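Local coordinates for Pab-dependent poly(a)-specific ribonuclease subunit PAN2 (Neurospora crassa, PDB 4CZX), which probably serves as the catalytic subunit of the PAN deadenylation complex, shortening mRNA poly(A) tails, and is represented here by its N-terminal WD40 beta-propeller domain, at residues A[192-197]-A[211-216]; A[152-157]-A[167-172]; A[186-191]-A[203-208]. All coordinates share one frame; numbering follows the deposited sequence. Where two conformers were deposited one is given.

Contact 1. Residues A[192-197]-A[211-216]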
# COMPACT_ATOMS: atom_id res chain seq x y z
N GLY A 192 -22.08 35.40 -28.19
CA GLY A 192 -21.29 35.22 -29.39
C GLY A 192 -20.51 33.91 -29.52
O GLY A 192 -20.44 33.36 -30.61
N ALA A 193 -19.91 33.43 -28.43
CA ALA A 193 -19.06 32.24 -28.51
C ALA A 193 -19.26 31.25 -27.37
O ALA A 193 -19.00 30.05 -27.53
CB ALA A 193 -17.59 32.64 -28.55
N PHE A 194 -19.68 31.73 -26.20
CA PHE A 194 -19.87 30.83 -25.07
C PHE A 194 -20.92 31.32 -24.09
O PHE A 194 -21.22 32.50 -23.98
CB PHE A 194 -18.56 30.59 -24.30
CG PHE A 194 -18.08 31.79 -23.52
CD1 PHE A 194 -17.31 32.77 -24.14
CD2 PHE A 194 -18.39 31.93 -22.17
CE1 PHE A 194 -16.87 33.88 -23.42
CE2 PHE A 194 -17.95 33.03 -21.45
CZ PHE A 194 -17.19 34.01 -22.08
N ILE A 195 -21.43 30.35 -23.35
CA ILE A 195 -22.37 30.56 -22.27
C ILE A 195 -21.68 30.08 -21.01
O ILE A 195 -21.26 28.94 -20.94
CB ILE A 195 -23.67 29.80 -22.54
CG1 ILE A 195 -24.48 30.55 -23.62
CG2 ILE A 195 -24.50 29.64 -21.25
CD1 ILE A 195 -25.62 29.76 -24.21
N ASN A 196 -21.49 30.98 -20.05
CA ASN A 196 -20.84 30.64 -18.79
C ASN A 196 -21.84 30.09 -17.75
O ASN A 196 -21.46 29.45 -16.77
CB ASN A 196 -20.13 31.87 -18.22
CG ASN A 196 -19.15 31.50 -17.13
OD1 ASN A 196 -18.33 30.61 -17.31
ND2 ASN A 196 -19.24 32.16 -15.98
N ASP A 197 -23.12 30.37 -17.97
CA ASP A 197 -24.17 29.96 -17.04
C ASP A 197 -25.54 30.02 -17.70
O ASP A 197 -25.80 30.88 -18.54
CB ASP A 197 -24.16 30.84 -15.78
CG ASP A 197 -24.77 30.14 -14.56
OD1 ASP A 197 -25.29 29.01 -14.71
OD2 ASP A 197 -24.72 30.71 -13.44
N SER A 211 -18.52 36.90 -26.15
CA SER A 211 -18.40 36.91 -27.60
C SER A 211 -17.24 36.09 -28.16
O SER A 211 -17.26 35.71 -29.33
CB SER A 211 -18.27 38.35 -28.10
OG SER A 211 -19.44 39.09 -27.80
N HIS A 212 -16.22 35.81 -27.33
CA HIS A 212 -15.06 35.04 -27.79
C HIS A 212 -14.47 34.18 -26.70
O HIS A 212 -14.28 34.65 -25.58
CB HIS A 212 -13.96 35.94 -28.34
CG HIS A 212 -14.42 36.86 -29.43
ND1 HIS A 212 -14.68 38.19 -29.21
CD2 HIS A 212 -14.72 36.62 -30.73
CE1 HIS A 212 -15.09 38.75 -30.34
NE2 HIS A 212 -15.12 37.82 -31.28
N ARG A 213 -14.15 32.94 -27.04
CA ARG A 213 -13.40 32.10 -26.12
C ARG A 213 -11.94 32.55 -26.11
O ARG A 213 -11.47 33.30 -26.98
CB ARG A 213 -13.53 30.63 -26.50
CG ARG A 213 -14.90 30.05 -26.14
CD ARG A 213 -15.07 28.62 -26.62
NE ARG A 213 -16.41 28.13 -26.28
CZ ARG A 213 -16.71 27.49 -25.15
NH1 ARG A 213 -15.76 27.28 -24.27
NH2 ARG A 213 -17.95 27.09 -24.91
N GLN A 214 -11.23 32.09 -25.09
CA GLN A 214 -9.87 32.54 -24.80
C GLN A 214 -8.88 32.14 -25.88
O GLN A 214 -8.91 31.00 -26.38
CB GLN A 214 -9.44 31.97 -23.44
CG GLN A 214 -8.07 32.42 -22.97
CD GLN A 214 -7.71 31.78 -21.64
OE1 GLN A 214 -8.28 30.76 -21.24
NE2 GLN A 214 -6.71 32.35 -20.97
N THR A 215 -8.01 33.08 -26.25
CA THR A 215 -6.84 32.81 -27.07
C THR A 215 -5.64 33.49 -26.45
O THR A 215 -5.79 34.23 -25.47
CB THR A 215 -7.00 33.34 -28.50
OG1 THR A 215 -6.84 34.76 -28.49
CG2 THR A 215 -8.39 32.98 -29.07
N HIS A 216 -4.44 33.29 -27.00
CA HIS A 216 -3.31 34.02 -26.45
C HIS A 216 -3.37 35.51 -26.78
O HIS A 216 -2.63 36.28 -26.18
CB HIS A 216 -1.96 33.42 -26.89
CG HIS A 216 -1.56 33.73 -28.30
ND1 HIS A 216 -1.90 32.92 -29.37
CD2 HIS A 216 -0.79 34.73 -28.82
CE1 HIS A 216 -1.37 33.41 -30.48
NE2 HIS A 216 -0.70 34.51 -30.17
O HOH W 1 -21.61 37.98 -26.62
O HOH W 2 -18.86 36.12 -31.96
O HOH W 3 -17.30 28.93 -29.27
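A classic beta bulge, in which Ala193 and Phe194 both face Gly210, starts the hairpin of strands 194-200 and 204-210 in one blade of the WD40 beta-propeller, and brings these two residues against Ser211, His212 and Arg213 at the mouth of the following loop. The methyl of Ala193 presses on the backbone there, with CB only 3.2 Å from Ser211 O. Phe194 lies deeper, its ring also packed against Ala220 and Leu222; it presents an edge to the loop, so that CE1 stands 3.5 Å from His212 O, which lies near the ring plane. The side chain of Arg213 turns back over the strand. With CG beside the backbone N (chi1 -75°) and the chain extended as far as NE, its guanidinium lies with one face over Phe194 CB, 3.5 Å from the plane. The strongest protein partner of the group is outside the hairpin: NH2 donates to Asn170 O of the preceding blade and also forms a salt bridge with the sulfonate of a bound MES buffer molecule. Toward Ala193 O the direct bond from Arg213 NE is weak, long and bent (141° at the hydrogen). A water reinforces it in the guanidinium plane, donating to Ala193 O at 2.7 Å and accepting from Arg213 NE at 3.2 Å.

Contact 2. Residues A[152-157]-A[167-172]; sequences TQDQYS and AATNKG
Tyr156 lays its ring between two unlike partners. The methyl of Ala167 sits over one face, its CB 3.4 Å from Tyr156 CE1, while the carbonyl oxygen of Asp154 lies over the opposite face near the rim. Ala168 O meets the ring at its edge, and Thr169 CG2 approaches CE1 obliquely. The ring's hydroxyl points on to Asn175, which also binds the carboxylate of Asp154. Beside the ring, the side chains of Gln155 and Asn170 cross with their amide planes 49° apart, and the bond from Asn170 ND2 to Gln155 OE1 is weak at 3.4 Å. A water bridges the backbone of Gln155 to the Asn170 side chain, accepting from Gln155 N and donating to Asn170 OD1. The backbone supplies the firmer links: Ser157 N reaches Ala168 O at 2.7 Å, and Asn170 N reaches Gln155 O at 3.0 Å from a position tilted out of the carbonyl plane. Thr169 holds OG1 between its backbone N and carbonyl carbon (chi1 78°), where it accepts from Lys171 N in an ST turn and also bonds Thr173; its CG2 is thereby left facing Asp154 CB. Tyr156 and Thr169 form an antiparallel non-hydrogen-bonded pair, opening the hairpin of strands 156-161 and 165-169, the first two strands of a four-stranded WD40 propeller blade.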
# COMPACT_ATOMS: atom_id res chain seq x y z
N THR A 152 -26.55 13.98 -31.94
CA THR A 152 -26.76 15.42 -31.87
C THR A 152 -25.73 16.14 -32.73
O THR A 152 -24.56 15.75 -32.78
CB THR A 152 -26.71 15.94 -30.42
OG1 THR A 152 -26.96 17.35 -30.41
CG2 THR A 152 -25.37 15.66 -29.78
N GLN A 153 -26.18 17.17 -33.43
CA GLN A 153 -25.27 17.98 -34.23
C GLN A 153 -24.62 19.05 -33.37
O GLN A 153 -23.47 19.42 -33.58
CB GLN A 153 -26.01 18.60 -35.41
CG GLN A 153 -26.42 17.59 -36.46
CD GLN A 153 -26.48 18.19 -37.85
OE1 GLN A 153 -27.27 19.10 -38.12
NE2 GLN A 153 -25.62 17.70 -38.74
N ASP A 154 -25.38 19.54 -32.40
CA ASP A 154 -24.89 20.55 -31.48
C ASP A 154 -24.34 19.91 -30.21
O ASP A 154 -24.91 18.96 -29.68
CB ASP A 154 -26.01 21.55 -31.13
CG ASP A 154 -26.44 22.38 -32.34
OD1 ASP A 154 -25.56 22.90 -33.06
OD2 ASP A 154 -27.66 22.52 -32.56
N GLN A 155 -23.21 20.43 -29.74
CA GLN A 155 -22.60 19.95 -28.51
C GLN A 155 -22.97 20.88 -27.37
O GLN A 155 -23.08 22.09 -27.57
CB GLN A 155 -21.08 19.83 -28.68
CG GLN A 155 -20.69 18.88 -29.79
CD GLN A 155 -19.20 18.70 -29.91
OE1 GLN A 155 -18.43 19.36 -29.21
NE2 GLN A 155 -18.77 17.79 -30.79
N TYR A 156 -23.21 20.32 -26.18
CA TYR A 156 -23.82 21.08 -25.11
C TYR A 156 -22.94 21.27 -23.88
O TYR A 156 -22.24 20.35 -23.46
CB TYR A 156 -25.14 20.39 -24.69
CG TYR A 156 -26.18 20.41 -25.78
CD1 TYR A 156 -26.69 21.62 -26.25
CD2 TYR A 156 -26.66 19.24 -26.35
CE1 TYR A 156 -27.65 21.66 -27.26
CE2 TYR A 156 -27.62 19.26 -27.35
CZ TYR A 156 -28.12 20.48 -27.80
OH TYR A 156 -29.06 20.53 -28.79
N SER A 157 -23.02 22.46 -23.28
CA SER A 157 -22.36 22.74 -22.00
C SER A 157 -23.30 22.74 -20.80
O SER A 157 -22.85 22.56 -19.67
CB SER A 157 -21.63 24.08 -22.06
OG SER A 157 -20.64 24.07 -23.08
N ALA A 167 -31.08 23.95 -23.59
CA ALA A 167 -29.81 23.31 -23.91
C ALA A 167 -28.81 24.33 -24.44
O ALA A 167 -28.92 24.78 -25.58
CB ALA A 167 -30.03 22.21 -24.92
N ALA A 168 -27.81 24.67 -23.62
CA ALA A 168 -26.78 25.61 -24.06
C ALA A 168 -25.66 24.90 -24.80
O ALA A 168 -25.00 24.02 -24.25
CB ALA A 168 -26.23 26.39 -22.88
N THR A 169 -25.45 25.28 -26.05
CA THR A 169 -24.36 24.74 -26.84
C THR A 169 -23.05 25.37 -26.43
O THR A 169 -23.02 26.41 -25.77
CB THR A 169 -24.54 25.00 -28.34
OG1 THR A 169 -24.18 26.35 -28.64
CG2 THR A 169 -25.98 24.74 -28.76
N ASN A 170 -21.95 24.78 -26.87
CA ASN A 170 -20.65 25.35 -26.54
C ASN A 170 -20.29 26.48 -27.50
O ASN A 170 -19.16 26.96 -27.48
CB ASN A 170 -19.57 24.27 -26.52
CG ASN A 170 -19.49 23.47 -27.81
OD1 ASN A 170 -20.14 23.80 -28.80
ND2 ASN A 170 -18.66 22.43 -27.81
N LYS A 171 -21.25 26.91 -28.32
CA LYS A 171 -21.03 28.02 -29.25
C LYS A 171 -21.78 29.29 -28.83
O LYS A 171 -21.69 30.32 -29.52
CB LYS A 171 -21.46 27.66 -30.68
CG LYS A 171 -20.87 26.37 -31.23
CD LYS A 171 -19.38 26.42 -31.37
CE LYS A 171 -18.83 25.05 -31.74
NZ LYS A 171 -17.35 25.05 -31.93
N GLY A 172 -22.52 29.22 -27.73
CA GLY A 172 -23.22 30.39 -27.23
C GLY A 172 -24.69 30.48 -27.61
O GLY A 172 -25.36 31.46 -27.29
O HOH W 4 -21.82 22.80 -30.93

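Contact 3. Residues A[186-191]-A[203-208]; sequences KQWQAH and DFIVTC
Residues 188-191 and 205-208 run almost in the same direction, 16° apart, yet they are not paired as strands: the closest CA atoms, of Ala190 and Thr207, are 7.1 Å apart, and side chains fill the distance between two successive blades of the WD40 propeller. Strand 184-189 is the outermost of its blade, and the chain leaves it through His191 to enter the innermost strand of the next, where strand 204-210 lies second. Trp188 reaches across with CG anti to its backbone N (chi1 174°), and the far end of the indole meets the next blade: CZ3 is 3.9 Å from Ile205 CG2 and lies close to the methyl of Thr207 too. Ala190 CB covers part of one indole face, and Phe229 meets the same ring system at about 45°. His191 makes the polar link. Its NE2 and Thr207 OG1 are 2.8 Å apart in a hydrogen bond that either could donate, while ND1 bonds the carboxylate of Asp223. This His-Thr-Asp arrangement is consistent with the structural hydrogen-bond network of WD40 repeats, with Phe229 apparently standing where the canonical network has a tryptophan. A leucine in place of His191 would probably leave Thr207 OG1 and the Asp223 carboxylate without their shared mate in a buried setting. Gln189 steadies the connection from outside, its NE2 donating to His191 O at 2.9 Å from above the carbonyl plane. The imidazole in turn lies flat on the strand backbone, with Cys208 C 3.4 Å from the plane of the His191 ring, toward its rim.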
# COMPACT_ATOMS: atom_id res chain seq x y z
N LYS A 186 -36.73 25.38 -31.17
CA LYS A 186 -36.32 26.76 -31.40
C LYS A 186 -34.85 26.95 -31.00
O LYS A 186 -34.41 26.36 -30.02
CB LYS A 186 -37.21 27.70 -30.60
CG LYS A 186 -36.81 29.16 -30.60
CD LYS A 186 -37.26 29.86 -31.86
CE LYS A 186 -37.59 31.32 -31.58
NZ LYS A 186 -37.99 32.04 -32.82
N GLN A 187 -34.11 27.73 -31.78
CA GLN A 187 -32.74 28.08 -31.43
C GLN A 187 -32.64 29.57 -31.12
O GLN A 187 -33.19 30.40 -31.86
CB GLN A 187 -31.77 27.68 -32.55
CG GLN A 187 -31.89 26.21 -32.94
CD GLN A 187 -30.78 25.72 -33.85
OE1 GLN A 187 -31.00 25.44 -35.03
NE2 GLN A 187 -29.57 25.60 -33.30
N TRP A 188 -31.96 29.91 -30.03
CA TRP A 188 -31.83 31.28 -29.57
C TRP A 188 -30.36 31.68 -29.52
O TRP A 188 -29.55 31.00 -28.89
CB TRP A 188 -32.49 31.41 -28.19
CG TRP A 188 -32.34 32.73 -27.49
CD1 TRP A 188 -32.46 33.98 -28.03
CD2 TRP A 188 -32.06 32.93 -26.10
NE1 TRP A 188 -32.26 34.94 -27.07
CE2 TRP A 188 -32.01 34.32 -25.87
CE3 TRP A 188 -31.84 32.06 -25.02
CZ2 TRP A 188 -31.75 34.86 -24.61
CZ3 TRP A 188 -31.57 32.60 -23.77
CH2 TRP A 188 -31.53 33.99 -23.58
N GLN A 189 -30.01 32.78 -30.18
CA GLN A 189 -28.63 33.24 -30.15
C GLN A 189 -28.40 34.08 -28.90
O GLN A 189 -28.74 35.25 -28.86
CB GLN A 189 -28.29 34.06 -31.40
CG GLN A 189 -26.83 34.42 -31.49
CD GLN A 189 -25.98 33.23 -31.84
OE1 GLN A 189 -26.21 32.58 -32.86
NE2 GLN A 189 -25.00 32.92 -31.00
N ALA A 190 -27.83 33.46 -27.87
CA ALA A 190 -27.69 34.15 -26.59
C ALA A 190 -26.41 34.98 -26.55
O ALA A 190 -26.45 36.19 -26.32
CB ALA A 190 -27.73 33.15 -25.44
N HIS A 191 -25.27 34.33 -26.76
CA HIS A 191 -23.99 35.04 -26.74
C HIS A 191 -23.14 34.64 -27.94
O HIS A 191 -23.44 33.67 -28.63
CB HIS A 191 -23.26 34.77 -25.42
CG HIS A 191 -24.10 35.07 -24.22
ND1 HIS A 191 -24.02 36.27 -23.53
CD2 HIS A 191 -25.04 34.33 -23.58
CE1 HIS A 191 -24.88 36.25 -22.53
NE2 HIS A 191 -25.52 35.09 -22.54
N ASP A 203 -41.17 29.98 -17.07
CA ASP A 203 -41.48 31.14 -17.92
C ASP A 203 -40.28 31.82 -18.58
O ASP A 203 -40.46 32.60 -19.52
CB ASP A 203 -42.25 32.19 -17.13
CG ASP A 203 -43.61 31.70 -16.68
OD1 ASP A 203 -44.15 30.76 -17.30
OD2 ASP A 203 -44.14 32.28 -15.71
N PHE A 204 -39.06 31.56 -18.10
CA PHE A 204 -37.89 32.26 -18.61
C PHE A 204 -36.65 31.40 -18.80
O PHE A 204 -36.46 30.40 -18.10
CB PHE A 204 -37.50 33.41 -17.67
CG PHE A 204 -38.59 34.43 -17.46
CD1 PHE A 204 -38.78 35.46 -18.37
CD2 PHE A 204 -39.40 34.36 -16.34
CE1 PHE A 204 -39.80 36.40 -18.16
CE2 PHE A 204 -40.41 35.29 -16.13
CZ PHE A 204 -40.60 36.31 -17.04
N ILE A 205 -35.80 31.81 -19.74
CA ILE A 205 -34.40 31.41 -19.74
C ILE A 205 -33.54 32.64 -19.48
O ILE A 205 -33.83 33.73 -19.98
CB ILE A 205 -33.94 30.78 -21.07
CG1 ILE A 205 -34.99 29.82 -21.62
CG2 ILE A 205 -32.56 30.12 -20.89
CD1 ILE A 205 -34.62 29.27 -22.99
N VAL A 206 -32.48 32.46 -18.68
CA VAL A 206 -31.50 33.52 -18.49
C VAL A 206 -30.09 32.95 -18.66
O VAL A 206 -29.80 31.83 -18.23
CB VAL A 206 -31.63 34.20 -17.10
CG1 VAL A 206 -32.81 35.16 -17.07
CG2 VAL A 206 -31.74 33.14 -15.98
N THR A 207 -29.22 33.70 -19.34
CA THR A 207 -27.86 33.22 -19.55
C THR A 207 -26.82 34.30 -19.33
O THR A 207 -27.11 35.49 -19.48
CB THR A 207 -27.64 32.65 -20.98
OG1 THR A 207 -27.82 33.70 -21.95
CG2 THR A 207 -28.58 31.49 -21.28
N CYS A 208 -25.62 33.85 -18.99
CA CYS A 208 -24.42 34.68 -18.97
C CYS A 208 -23.42 34.11 -19.97
O CYS A 208 -23.36 32.90 -20.15
CB CYS A 208 -23.80 34.71 -17.57
SG CYS A 208 -24.90 35.32 -16.29

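Overall arrangement
The three contacts follow the chain through two neighbouring propeller blades, their centres about 12 to 15 Å apart. Contact 2 comes first and closes within the blade of strands 156-161 to 184-189. Contact 3 then spans from the last strand of that blade to the second strand of the next, and contact 1 lies at the hairpin of this next blade, so contacts 1 and 3 alternate along the sequence. Gly172 of contact 2 bonds the backbone at His191 of contact 3, Asn170 receives Arg213 of contact 1, and Cys208 pairs with Asn196 and Asp197. Contact 3 and the bonds from Asn170 and Gly172 thus join two consecutive blades, while contacts 1 and 2 each lie within one blade.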